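Trehalose-6-phosphate phosphatase-related protein (Thermoplasma acidophilum, PDB 1U02) removes the phosphate from trehalose 6-phosphate to release free trehalose, using magnesium, and hydrolyses para-nitrophenyl phosphate less efficiently. Local coordinates at residues A[7-12]-A[20-25]; A[27-32]-A[55-60]. All coordinates share one frame; numbering follows the deposited sequence.

How the interactions relate
Both contacts sit on the same side of the chain's centre, their centres about 11 Å apart, and follow one another in sequence, helix 26-38 beginning where the loop of interaction 1 ends. Interaction 1 is the polar one: within the loop before helix 26-38, at the magnesium site, a phenol hydroxyl and a sodium ion join 7-12 to 20-25. Interaction 2 lies farther out: leucines and an isoleucine of helix 26-38 meet leucines, a proline and an isoleucine of the loop before strand 61-64 through apolar carbons, with no hydrogen bond across. Each is partly buried. They touch at Phe55: its O probably accepts a hydrogen bond from Ala24 N, and its CB lies near the Tyr8 hydroxyl.

Interaction 1 of 2, residues A[7-12]-A[20-25]; sequences DYDGTL and EESYAD. With MG (magnesium ion), chain B; NA (sodium ion), chain C.
Tyr8, inside a sequence that fits the HAD-type DxDx(T/V) motif at the end of strand 3-7, reaches across to Ser22. With CG anti to the backbone N (chi1 -168°), the phenol extends towards 20-25, and its OH donates to Ser22 O at 2.7 Å. The C=O...donor angle is 153°, with the donor tilted 19° from the carbonyl plane, and the carbonyl oxygen lies at the ring's edge, in its plane. Ala24 CB sits 3.8 Å from Tyr8 OH. A phenylalanine here would keep the ring but would probably leave Ser22 O without this donor, and its inverse gamma turn less firmly tied to the motif. Asp9 and Ser22 converge on a sodium ion instead of on each other: Asp9 OD1 and Ser22 OG each bind it at 2.7 Å, with Pro14 O and a water as further ligands. Arg47 takes the other carboxylate oxygen of Asp9 in a salt bridge. Asp7, the probable nucleophile, instead serves the magnesium ion, which Asp9 O, Asp179 and three waters also bind. Lys161 pairs with Asp7 OD1. Asp7 OD2 binds the magnesium at 2.1 Å and, through its anti lone pair, accepts a hydrogen bond from Thr11 OG1 at 2.7 Å.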
loop_
_atom_site.group_PDB
_atom_site.type_symbol
_atom_site.label_atom_id
_atom_site.label_comp_id
_atom_site.label_asym_id
_atom_site.label_seq_id
_atom_site.Cartn_x
_atom_site.Cartn_y
_atom_site.Cartn_z
ATOM N N ASP A 7 0.106 -1.934 6.934
ATOM C CA ASP A 7 -0.029 -2.073 5.490
ATOM C C ASP A 7 -1.465 -2.572 5.321
ATOM O O ASP A 7 -2.048 -3.108 6.265
ATOM C CB ASP A 7 0.960 -3.126 4.969
ATOM C CG ASP A 7 0.696 -3.518 3.524
ATOM O OD1 ASP A 7 0.662 -2.630 2.651
ATOM O OD2 ASP A 7 0.531 -4.725 3.259
ATOM N N TYR A 8 -2.037 -2.407 4.134
ATOM C CA TYR A 8 -3.412 -2.842 3.903
ATOM C C TYR A 8 -3.506 -4.200 3.194
ATOM O O TYR A 8 -3.853 -5.213 3.812
ATOM C CB TYR A 8 -4.168 -1.780 3.084
ATOM C CG TYR A 8 -5.661 -1.994 3.019
ATOM C CD1 TYR A 8 -6.457 -1.835 4.156
ATOM C CD2 TYR A 8 -6.280 -2.377 1.832
ATOM C CE1 TYR A 8 -7.834 -2.056 4.114
ATOM C CE2 TYR A 8 -7.667 -2.603 1.777
ATOM C CZ TYR A 8 -8.433 -2.440 2.924
ATOM O OH TYR A 8 -9.792 -2.667 2.887
ATOM N N ASP A 9 -3.198 -4.222 1.898
ATOM C CA ASP A 9 -3.276 -5.464 1.133
ATOM C C ASP A 9 -2.311 -6.540 1.607
ATOM O O ASP A 9 -1.106 -6.311 1.719
ATOM C CB ASP A 9 -3.051 -5.180 -0.346
ATOM C CG ASP A 9 -4.090 -4.239 -0.904
ATOM O OD1 ASP A 9 -5.283 -4.619 -0.924
ATOM O OD2 ASP A 9 -3.718 -3.121 -1.302
ATOM N N GLY A 10 -2.864 -7.716 1.883
ATOM C CA GLY A 10 -2.063 -8.832 2.346
ATOM C C GLY A 10 -1.719 -8.745 3.819
ATOM O O GLY A 10 -1.098 -9.658 4.367
ATOM N N THR A 11 -2.118 -7.651 4.463
ATOM C CA THR A 11 -1.840 -7.452 5.880
ATOM C C THR A 11 -3.132 -7.400 6.700
ATOM O O THR A 11 -3.285 -8.141 7.674
ATOM C CB THR A 11 -1.009 -6.169 6.088
ATOM O OG1 THR A 11 0.249 -6.316 5.413
ATOM C CG2 THR A 11 -0.754 -5.923 7.574
ATOM N N LEU A 12 -4.058 -6.531 6.306
ATOM C CA LEU A 12 -5.340 -6.414 6.994
ATOM C C LEU A 12 -6.429 -7.135 6.201
ATOM O O LEU A 12 -7.447 -7.552 6.752
ATOM C CB LEU A 12 -5.723 -4.941 7.181
ATOM C CG LEU A 12 -4.739 -4.103 8.009
ATOM C CD1 LEU A 12 -5.265 -2.676 8.156
ATOM C CD2 LEU A 12 -4.545 -4.742 9.383
ATOM N N GLU A 20 -9.807 -4.437 -6.891
ATOM C CA GLU A 20 -10.767 -3.348 -6.748
ATOM C C GLU A 20 -11.875 -3.688 -5.745
ATOM O O GLU A 20 -12.600 -2.807 -5.290
ATOM C CB GLU A 20 -11.402 -3.014 -8.103
ATOM C CG GLU A 20 -12.318 -4.109 -8.657
ATOM C CD GLU A 20 -11.573 -5.221 -9.384
ATOM O OE1 GLU A 20 -10.321 -5.266 -9.333
ATOM O OE2 GLU A 20 -12.252 -6.060 -10.012
ATOM N N GLU A 21 -11.997 -4.967 -5.408
ATOM C CA GLU A 21 -13.038 -5.432 -4.490
ATOM C C GLU A 21 -12.623 -5.474 -3.017
ATOM O O GLU A 21 -13.427 -5.823 -2.158
ATOM C CB GLU A 21 -13.485 -6.845 -4.898
ATOM C CG GLU A 21 -13.997 -6.978 -6.333
ATOM C CD GLU A 21 -14.394 -8.407 -6.673
ATOM O OE1 GLU A 21 -14.436 -9.243 -5.746
ATOM O OE2 GLU A 21 -14.671 -8.700 -7.857
ATOM N N SER A 22 -11.382 -5.108 -2.724
ATOM C CA SER A 22 -10.868 -5.186 -1.356
ATOM C C SER A 22 -11.399 -4.224 -0.292
ATOM O O SER A 22 -10.622 -3.601 0.440
ATOM C CB SER A 22 -9.342 -5.117 -1.387
ATOM O OG SER A 22 -8.823 -6.193 -2.152
ATOM N N TYR A 23 -12.720 -4.112 -0.202
ATOM C CA TYR A 23 -13.341 -3.261 0.808
ATOM C C TYR A 23 -13.259 -3.981 2.150
ATOM O O TYR A 23 -13.330 -5.205 2.204
ATOM C CB TYR A 23 -14.799 -3.004 0.450
ATOM C CG TYR A 23 -14.952 -1.996 -0.655
ATOM C CD1 TYR A 23 -15.435 -0.720 -0.386
ATOM C CD2 TYR A 23 -14.599 -2.309 -1.967
ATOM C CE1 TYR A 23 -15.568 0.224 -1.400
ATOM C CE2 TYR A 23 -14.726 -1.372 -2.987
ATOM C CZ TYR A 23 -15.214 -0.110 -2.692
ATOM O OH TYR A 23 -15.370 0.820 -3.695
ATOM N N ALA A 24 -13.110 -3.219 3.229
ATOM C CA ALA A 24 -13.014 -3.803 4.560
ATOM C C ALA A 24 -14.372 -4.340 5.006
ATOM O O ALA A 24 -15.396 -3.669 4.834
ATOM C CB ALA A 24 -12.527 -2.754 5.552
ATOM N N ASP A 25 -14.391 -5.548 5.562
ATOM C CA ASP A 25 -15.645 -6.121 6.052
ATOM C C ASP A 25 -15.921 -5.562 7.443
ATOM O O ASP A 25 -15.060 -4.906 8.032
ATOM C CB ASP A 25 -15.595 -7.662 6.092
ATOM C CG ASP A 25 -14.443 -8.206 6.925
ATOM O OD1 ASP A 25 -13.996 -7.529 7.875
ATOM O OD2 ASP A 25 -13.995 -9.339 6.640
HETATM MG MG MG B . 0.803 -5.624 1.398
HETATM NA NA NA C . -6.277 -6.993 -1.589
HETATM O O HOH W 1 0.022 -4.059 0.255
HETATM O O HOH W 2 0.968 -6.808 -0.256
HETATM O O HOH W 3 2.644 -4.617 1.130
HETATM O O HOH W 4 -5.374 -8.015 -3.722
#

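Interaction 2 of 2, residues A[27-32]-A[55-60]; sequences GLLSLI and FLPLDI
Ile32 and Leu58 make the closest apolar contact: the methyl CD1 of Leu58 reaches both CB and CG2 of Ile32, 3.5 Å from each, and the two side chains cross at about a right angle. Leu58 has CG beside its backbone N (chi1 -59°), which carries CD1 to the helix, where it also comes within 3.7 Å of Leu29 O. The branch methyl CG2 of Ile32 meets CD2 of Leu56 and, at 4.3 Å, CG2 of Ile60. One turn earlier, the side chain of Leu29 makes its contacts through CD2. That methyl lies 4.0 Å from Leu56 CD1, the two leucines sliding past each other in opposite directions, and it also touches Pro57 CD and Leu58 CG. In the Rossmann-like core of the HAD fold, this joins helix 26-38 to the link between helix 49-55 and strand 61-64; successive beta-alpha-beta crossovers run from strand 3-7 through helix 26-38 to 40-44, and on through helix 49-55 to 61-64. Leu28 adds a lighter touch, its CG 4.3 Å from Leu56 CD1, and also packs on Leu12 and Arg216. Within 55-60, the backbone bond from Leu58 N to Leu56 O, 2.7 Å, closes the inverse gamma turn centred on Pro57.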
loop_
_atom_site.group_PDB
_atom_site.type_symbol
_atom_site.label_atom_id
_atom_site.label_comp_id
_atom_site.label_asym_id
_atom_site.label_seq_id
_atom_site.Cartn_x
_atom_site.Cartn_y
_atom_site.Cartn_z
ATOM N N GLY A 27 -15.925 -6.839 10.297
ATOM C CA GLY A 27 -14.952 -7.237 11.301
ATOM C C GLY A 27 -13.748 -6.315 11.356
ATOM O O GLY A 27 -13.311 -5.897 12.435
ATOM N N LEU A 28 -13.209 -5.991 10.186
ATOM C CA LEU A 28 -12.051 -5.113 10.112
ATOM C C LEU A 28 -12.443 -3.690 10.517
ATOM O O LEU A 28 -11.676 -2.996 11.192
ATOM C CB LEU A 28 -11.458 -5.115 8.695
ATOM C CG LEU A 28 -10.218 -4.231 8.483
ATOM C CD1 LEU A 28 -9.150 -4.583 9.515
ATOM C CD2 LEU A 28 -9.677 -4.410 7.064
ATOM N N LEU A 29 -13.633 -3.259 10.110
ATOM C CA LEU A 29 -14.100 -1.918 10.449
ATOM C C LEU A 29 -14.162 -1.752 11.969
ATOM O O LEU A 29 -13.754 -0.722 12.502
ATOM C CB LEU A 29 -15.481 -1.659 9.827
ATOM C CG LEU A 29 -15.477 -1.509 8.297
ATOM C CD1 LEU A 29 -16.900 -1.490 7.746
ATOM C CD2 LEU A 29 -14.744 -0.225 7.926
ATOM N N SER A 30 -14.658 -2.771 12.665
ATOM C CA SER A 30 -14.766 -2.724 14.125
ATOM C C SER A 30 -13.379 -2.689 14.776
ATOM O O SER A 30 -13.119 -1.874 15.666
ATOM C CB SER A 30 -15.558 -3.940 14.622
ATOM O OG SER A 30 -15.514 -4.060 16.035
ATOM N N LEU A 31 -12.491 -3.571 14.318
ATOM C CA LEU A 31 -11.130 -3.658 14.848
ATOM C C LEU A 31 -10.349 -2.356 14.734
ATOM O O LEU A 31 -9.746 -1.896 15.701
ATOM C CB LEU A 31 -10.350 -4.751 14.120
ATOM C CG LEU A 31 -10.522 -6.194 14.581
ATOM C CD1 LEU A 31 -9.817 -7.113 13.596
ATOM C CD2 LEU A 31 -9.946 -6.364 15.984
ATOM N N ILE A 32 -10.352 -1.767 13.543
ATOM C CA ILE A 32 -9.620 -0.527 13.320
ATOM C C ILE A 32 -10.313 0.635 14.020
ATOM O O ILE A 32 -9.652 1.532 14.545
ATOM C CB ILE A 32 -9.464 -0.244 11.803
ATOM C CG1 ILE A 32 -8.679 -1.386 11.147
ATOM C CG2 ILE A 32 -8.723 1.064 11.584
ATOM C CD1 ILE A 32 -7.290 -1.591 11.740
ATOM N N PHE A 55 -12.460 2.052 0.864
ATOM C CA PHE A 55 -12.284 0.691 1.387
ATOM C C PHE A 55 -12.471 0.655 2.898
ATOM O O PHE A 55 -13.103 -0.250 3.435
ATOM C CB PHE A 55 -10.872 0.150 1.123
ATOM C CG PHE A 55 -10.613 -0.272 -0.300
ATOM C CD1 PHE A 55 -11.653 -0.636 -1.156
ATOM C CD2 PHE A 55 -9.300 -0.366 -0.761
ATOM C CE1 PHE A 55 -11.383 -1.092 -2.457
ATOM C CE2 PHE A 55 -9.019 -0.818 -2.051
ATOM C CZ PHE A 55 -10.060 -1.183 -2.901
ATOM N N LEU A 56 -11.892 1.646 3.570
ATOM C CA LEU A 56 -11.908 1.747 5.028
ATOM C C LEU A 56 -12.336 3.161 5.426
ATOM O O LEU A 56 -11.505 3.963 5.855
ATOM C CB LEU A 56 -10.490 1.481 5.541
ATOM C CG LEU A 56 -10.197 1.249 7.016
ATOM C CD1 LEU A 56 -10.733 -0.120 7.410
ATOM C CD2 LEU A 56 -8.683 1.309 7.258
ATOM N N PRO A 57 -13.637 3.472 5.328
ATOM C CA PRO A 57 -14.139 4.812 5.670
ATOM C C PRO A 57 -14.145 5.186 7.151
ATOM O O PRO A 57 -15.187 5.533 7.714
ATOM C CB PRO A 57 -15.534 4.822 5.045
ATOM C CG PRO A 57 -15.990 3.405 5.223
ATOM C CD PRO A 57 -14.739 2.563 4.954
ATOM N N LEU A 58 -12.968 5.136 7.767
ATOM C CA LEU A 58 -12.818 5.464 9.179
ATOM C C LEU A 58 -11.937 6.691 9.342
ATOM O O LEU A 58 -11.213 7.082 8.423
ATOM C CB LEU A 58 -12.170 4.299 9.936
ATOM C CG LEU A 58 -12.891 2.952 9.916
ATOM C CD1 LEU A 58 -12.013 1.901 10.582
ATOM C CD2 LEU A 58 -14.232 3.073 10.623
ATOM N N ASP A 59 -11.993 7.281 10.528
ATOM C CA ASP A 59 -11.198 8.458 10.832
ATOM C C ASP A 59 -9.789 8.045 11.246
ATOM O O ASP A 59 -9.495 7.907 12.435
ATOM C CB ASP A 59 -11.867 9.259 11.956
ATOM C CG ASP A 59 -11.049 10.457 12.388
ATOM O OD1 ASP A 59 -10.562 11.199 11.506
ATOM O OD2 ASP A 59 -10.901 10.660 13.614
ATOM N N ILE A 60 -8.931 7.817 10.257
ATOM C CA ILE A 60 -7.546 7.432 10.507
ATOM C C ILE A 60 -6.647 8.132 9.504
ATOM O O ILE A 60 -7.117 8.599 8.471
ATOM C CB ILE A 60 -7.312 5.898 10.370
ATOM C CG1 ILE A 60 -8.156 5.326 9.229
ATOM C CG2 ILE A 60 -7.611 5.199 11.687
ATOM C CD1 ILE A 60 -7.683 5.687 7.864
#